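Local coordinates for protein type II restriction enzyme MUNI (Mycoplasma, PDB 1D02) that recognises the double-stranded DNA sequence 5'-CAATTG-3' as a homodimer and cleaves it after the first C, at residues 5-17 and 186-198. The protein carries 1 engineered substitution. Residues are numbered along the deposited sequence; the frame is centred on the assembly and turned at random.
Sequences ELSGRLNWQALAG and GEKLVQHFNEKLK
Leu15 and Glu187 have their CA atoms 7.4 Å apart, and those of Gly8 and Lys198 are 8.5 Å apart. The axis of helix 12-17 runs nearly antiparallel to that of helix 186-197, at 155° and 10.9 Å at closest approach. Trp12 supplies the knob, its six-membered ring set among Glu187, Val190, Gln191 and Asn194. With CG anti to the carbonyl carbon (chi1 -63°) and the ring turned by chi2 of 100°, CH2 lies 3.5 Å from Val190 CG1, while Leu10 CB rests over one face, offset toward the rim. Val190 is shared: its CG1 also meets Leu10 CD1 at 3.6 Å, and its CG2 meets Leu15 CD2 at 3.9 Å. Beyond this largely apolar row, Lys198, bent at chi3, brings NZ to 2.7 Å from Gly8 O, donating from above the carbonyl plane. A water links the same NZ to Glu5 O. Val30 of helix 27-34 touches both Leu15 and Val190. The contact thus joins segment 5-17, which leads into helix 12-21, to helix 186-197 near the C-terminus of this PD-(D/E)XK-clan enzyme; the seam closes with a lysine whose charge is probably eased by one backbone carbonyl and a water.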
loop_
_atom_site.group_PDB
_atom_site.type_symbol
_atom_site.label_atom_id
_atom_site.label_comp_id
_atom_site.label_asym_id
_atom_site.label_seq_id
_atom_site.Cartn_x
_atom_site.Cartn_y
_atom_site.Cartn_z
ATOM N N GLU D 5 -4.499 11.764 33.280
ATOM C CA GLU D 5 -3.699 12.526 32.342
ATOM C C GLU D 5 -2.255 12.619 32.839
ATOM O O GLU D 5 -1.307 12.442 32.070
ATOM C CB GLU D 5 -4.307 13.921 32.178
ATOM C CG GLU D 5 -3.521 14.889 31.310
ATOM C CD GLU D 5 -2.342 15.500 32.041
ATOM O OE1 GLU D 5 -2.491 15.809 33.245
ATOM O OE2 GLU D 5 -1.275 15.687 31.414
ATOM N N LEU D 6 -2.077 12.884 34.131
ATOM C CA LEU D 6 -0.728 12.994 34.683
ATOM C C LEU D 6 0.182 11.773 34.468
ATOM O O LEU D 6 1.381 11.916 34.212
ATOM C CB LEU D 6 -0.812 13.270 36.180
ATOM C CG LEU D 6 0.560 13.334 36.832
ATOM C CD1 LEU D 6 1.335 14.543 36.277
ATOM C CD2 LEU D 6 0.367 13.449 38.357
ATOM N N SER D 7 -0.391 10.580 34.561
ATOM C CA SER D 7 0.403 9.361 34.435
ATOM C C SER D 7 1.051 9.198 33.078
ATOM O O SER D 7 1.939 8.366 32.935
ATOM C CB SER D 7 -0.446 8.118 34.735
ATOM O OG SER D 7 -1.498 7.990 33.793
ATOM N N GLY D 8 0.611 9.988 32.101
ATOM C CA GLY D 8 1.185 9.919 30.765
ATOM C C GLY D 8 1.652 11.266 30.229
ATOM O O GLY D 8 1.895 11.395 29.029
ATOM N N ARG D 9 1.794 12.273 31.093
ATOM C CA ARG D 9 2.198 13.600 30.620
ATOM C C ARG D 9 3.582 13.625 29.956
ATOM O O ARG D 9 4.560 13.138 30.510
ATOM C CB ARG D 9 2.152 14.622 31.765
ATOM C CG ARG D 9 2.390 16.050 31.261
ATOM C CD ARG D 9 2.119 17.104 32.290
ATOM N NE ARG D 9 0.793 16.975 32.888
ATOM C CZ ARG D 9 0.393 17.702 33.928
ATOM N NH1 ARG D 9 1.213 18.602 34.448
ATOM N NH2 ARG D 9 -0.802 17.507 34.475
ATOM N N LEU D 10 3.647 14.229 28.775
ATOM C CA LEU D 10 4.892 14.299 28.038
ATOM C C LEU D 10 5.769 15.455 28.553
ATOM O O LEU D 10 5.285 16.337 29.271
ATOM C CB LEU D 10 4.557 14.444 26.541
ATOM C CG LEU D 10 3.774 13.271 25.945
ATOM C CD1 LEU D 10 3.655 13.441 24.410
ATOM C CD2 LEU D 10 4.524 11.986 26.224
ATOM N N ASN D 11 7.055 15.437 28.196
ATOM C CA ASN D 11 7.988 16.465 28.664
ATOM C C ASN D 11 8.050 17.624 27.695
ATOM O O ASN D 11 9.027 17.779 26.951
ATOM C CB ASN D 11 9.368 15.844 28.824
ATOM C CG ASN D 11 10.320 16.717 29.625
ATOM O OD1 ASN D 11 10.124 17.931 29.742
ATOM N ND2 ASN D 11 11.380 16.110 30.138
ATOM N N TRP D 12 7.009 18.445 27.726
ATOM C CA TRP D 12 6.908 19.572 26.836
ATOM C C TRP D 12 8.026 20.591 27.059
ATOM O O TRP D 12 8.424 21.272 26.116
ATOM C CB TRP D 12 5.529 20.215 26.991
ATOM C CG TRP D 12 4.417 19.262 26.597
ATOM C CD1 TRP D 12 3.629 18.506 27.442
ATOM C CD2 TRP D 12 4.003 18.922 25.256
ATOM N NE1 TRP D 12 2.758 17.725 26.709
ATOM C CE2 TRP D 12 2.959 17.960 25.369
ATOM C CE3 TRP D 12 4.413 19.332 23.975
ATOM C CZ2 TRP D 12 2.319 17.410 24.251
ATOM C CZ3 TRP D 12 3.779 18.782 22.855
ATOM C CH2 TRP D 12 2.737 17.832 23.003
ATOM N N GLN D 13 8.529 20.696 28.291
ATOM C CA GLN D 13 9.605 21.651 28.559
ATOM C C GLN D 13 10.892 21.248 27.838
ATOM O O GLN D 13 11.620 22.119 27.340
ATOM C CB GLN D 13 9.873 21.777 30.063
ATOM C CG GLN D 13 8.670 22.329 30.854
ATOM C CD GLN D 13 7.895 21.224 31.563
ATOM O OE1 GLN D 13 7.723 20.121 31.017
ATOM N NE2 GLN D 13 7.418 21.514 32.790
ATOM N N ALA D 14 11.174 19.945 27.770
ATOM C CA ALA D 14 12.384 19.487 27.092
ATOM C C ALA D 14 12.256 19.787 25.605
ATOM O O ALA D 14 13.232 20.182 24.985
ATOM C CB ALA D 14 12.611 18.001 27.293
ATOM N N LEU D 15 11.059 19.606 25.042
ATOM C CA LEU D 15 10.859 19.909 23.616
ATOM C C LEU D 15 11.008 21.420 23.359
ATOM O O LEU D 15 11.605 21.849 22.341
ATOM C CB LEU D 15 9.473 19.428 23.153
ATOM C CG LEU D 15 9.103 19.768 21.698
ATOM C CD1 LEU D 15 10.159 19.174 20.746
ATOM C CD2 LEU D 15 7.747 19.215 21.341
ATOM N N ALA D 16 10.473 22.234 24.272
ATOM C CA ALA D 16 10.598 23.683 24.111
ATOM C C ALA D 16 12.090 24.060 24.163
ATOM O O ALA D 16 12.538 24.964 23.451
ATOM C CB ALA D 16 9.803 24.417 25.200
ATOM N N GLY D 17 12.864 23.367 24.991
ATOM C CA GLY D 17 14.295 23.643 25.057
ATOM C C GLY D 17 14.974 23.339 23.717
ATOM O O GLY D 17 15.829 24.096 23.258
ATOM N N GLY D 186 8.185 20.955 15.965
ATOM C CA GLY D 186 7.964 19.629 16.517
ATOM C C GLY D 186 6.721 19.522 17.387
ATOM O O GLY D 186 6.090 18.463 17.464
ATOM N N GLU D 187 6.350 20.618 18.044
ATOM C CA GLU D 187 5.179 20.615 18.898
ATOM C C GLU D 187 3.916 20.067 18.211
ATOM O O GLU D 187 3.201 19.238 18.784
ATOM C CB GLU D 187 4.948 22.043 19.437
ATOM C CG GLU D 187 3.754 22.173 20.371
ATOM C CD GLU D 187 3.594 23.582 20.951
ATOM O OE1 GLU D 187 3.755 24.571 20.195
ATOM O OE2 GLU D 187 3.288 23.696 22.157
ATOM N N LYS D 188 3.644 20.520 16.991
ATOM C CA LYS D 188 2.475 20.055 16.261
ATOM C C LYS D 188 2.519 18.538 16.014
ATOM O O LYS D 188 1.493 17.864 16.102
ATOM C CB LYS D 188 2.397 20.799 14.927
ATOM C CG LYS D 188 1.186 20.460 14.104
ATOM C CD LYS D 188 0.136 21.559 14.186
ATOM C CE LYS D 188 -0.861 21.425 13.026
ATOM N NZ LYS D 188 -0.309 21.850 11.671
ATOM N N LEU D 189 3.705 18.026 15.687
ATOM C CA LEU D 189 3.911 16.599 15.445
ATOM C C LEU D 189 3.580 15.815 16.721
ATOM O O LEU D 189 2.822 14.839 16.689
ATOM C CB LEU D 189 5.373 16.327 15.036
ATOM C CG LEU D 189 5.799 14.856 14.952
ATOM C CD1 LEU D 189 5.096 14.184 13.781
ATOM C CD2 LEU D 189 7.331 14.766 14.794
ATOM N N VAL D 190 4.137 16.258 17.835
ATOM C CA VAL D 190 3.902 15.567 19.104
ATOM C C VAL D 190 2.439 15.701 19.544
ATOM O O VAL D 190 1.853 14.738 20.071
ATOM C CB VAL D 190 4.870 16.081 20.237
ATOM C CG1 VAL D 190 4.605 15.310 21.534
ATOM C CG2 VAL D 190 6.342 15.855 19.829
ATOM N N GLN D 191 1.822 16.857 19.302
ATOM C CA GLN D 191 0.423 17.037 19.694
ATOM C C GLN D 191 -0.459 16.019 18.980
ATOM O O GLN D 191 -1.421 15.519 19.561
ATOM C CB GLN D 191 -0.068 18.458 19.400
ATOM C CG GLN D 191 0.574 19.504 20.313
ATOM C CD GLN D 191 0.148 20.922 19.980
ATOM O OE1 GLN D 191 0.045 21.256 18.782
ATOM N NE2 GLN D 191 -0.057 21.721 20.929
ATOM N N HIS D 192 -0.137 15.682 17.730
ATOM C CA HIS D 192 -0.956 14.692 17.026
ATOM C C HIS D 192 -0.883 13.362 17.775
ATOM O O HIS D 192 -1.908 12.739 18.056
ATOM C CB HIS D 192 -0.474 14.501 15.584
ATOM C CG HIS D 192 -1.361 13.606 14.772
ATOM N ND1 HIS D 192 -1.287 12.230 14.827
ATOM C CD2 HIS D 192 -2.390 13.896 13.938
ATOM C CE1 HIS D 192 -2.238 11.712 14.067
ATOM N NE2 HIS D 192 -2.922 12.703 13.522
ATOM N N PHE D 193 0.331 12.915 18.076
ATOM C CA PHE D 193 0.517 11.667 18.815
ATOM C C PHE D 193 -0.179 11.760 20.188
ATOM O O PHE D 193 -0.956 10.892 20.569
ATOM C CB PHE D 193 2.012 11.423 19.057
ATOM C CG PHE D 193 2.292 10.332 20.057
ATOM C CD1 PHE D 193 2.136 8.994 19.715
ATOM C CD2 PHE D 193 2.706 10.658 21.355
ATOM C CE1 PHE D 193 2.390 7.981 20.654
ATOM C CE2 PHE D 193 2.961 9.663 22.299
ATOM C CZ PHE D 193 2.804 8.316 21.947
ATOM N N ASN D 194 0.096 12.837 20.910
ATOM C CA ASN D 194 -0.451 13.022 22.253
ATOM C C ASN D 194 -1.975 12.965 22.335
ATOM O O ASN D 194 -2.545 12.285 23.202
ATOM C CB ASN D 194 0.032 14.368 22.802
ATOM C CG ASN D 194 -0.245 14.533 24.263
ATOM O OD1 ASN D 194 -0.860 15.527 24.681
ATOM N ND2 ASN D 194 0.197 13.573 25.065
ATOM N N GLU D 195 -2.626 13.666 21.423
ATOM C CA GLU D 195 -4.079 13.769 21.404
ATOM C C GLU D 195 -4.820 12.630 20.731
ATOM O O GLU D 195 -5.929 12.283 21.132
ATOM C CB GLU D 195 -4.479 15.085 20.724
ATOM C CG GLU D 195 -4.123 16.345 21.524
ATOM C CD GLU D 195 -4.106 17.628 20.675
ATOM O OE1 GLU D 195 -4.700 17.658 19.571
ATOM O OE2 GLU D 195 -3.485 18.622 21.128
ATOM N N LYS D 196 -4.194 12.015 19.735
ATOM C CA LYS D 196 -4.875 10.983 18.965
ATOM C C LYS D 196 -4.401 9.543 19.015
ATOM O O LYS D 196 -5.178 8.634 18.712
ATOM C CB LYS D 196 -4.902 11.430 17.507
ATOM C CG LYS D 196 -5.559 12.790 17.338
ATOM C CD LYS D 196 -5.349 13.366 15.962
ATOM C CE LYS D 196 -6.221 14.597 15.790
ATOM N NZ LYS D 196 -5.806 15.399 14.610
ATOM N N LEU D 197 -3.149 9.320 19.402
ATOM C CA LEU D 197 -2.595 7.976 19.392
ATOM C C LEU D 197 -2.066 7.422 20.715
ATOM O O LEU D 197 -2.110 6.217 20.947
ATOM C CB LEU D 197 -1.464 7.930 18.353
ATOM C CG LEU D 197 -1.831 8.412 16.940
ATOM C CD1 LEU D 197 -0.536 8.528 16.084
ATOM C CD2 LEU D 197 -2.802 7.439 16.300
ATOM N N LYS D 198 -1.563 8.300 21.573
ATOM C CA LYS D 198 -0.974 7.890 22.841
ATOM C C LYS D 198 -1.873 6.992 23.696
ATOM O O LYS D 198 -1.395 6.026 24.295
ATOM C CB LYS D 198 -0.556 9.128 23.648
ATOM C CG LYS D 198 0.372 8.826 24.845
ATOM C CD LYS D 198 0.783 10.096 25.597
ATOM C CE LYS D 198 -0.292 10.516 26.599
ATOM N NZ LYS D 198 -0.019 11.844 27.218
HETATM O O HOH W 1 -1.552 12.007 29.513
#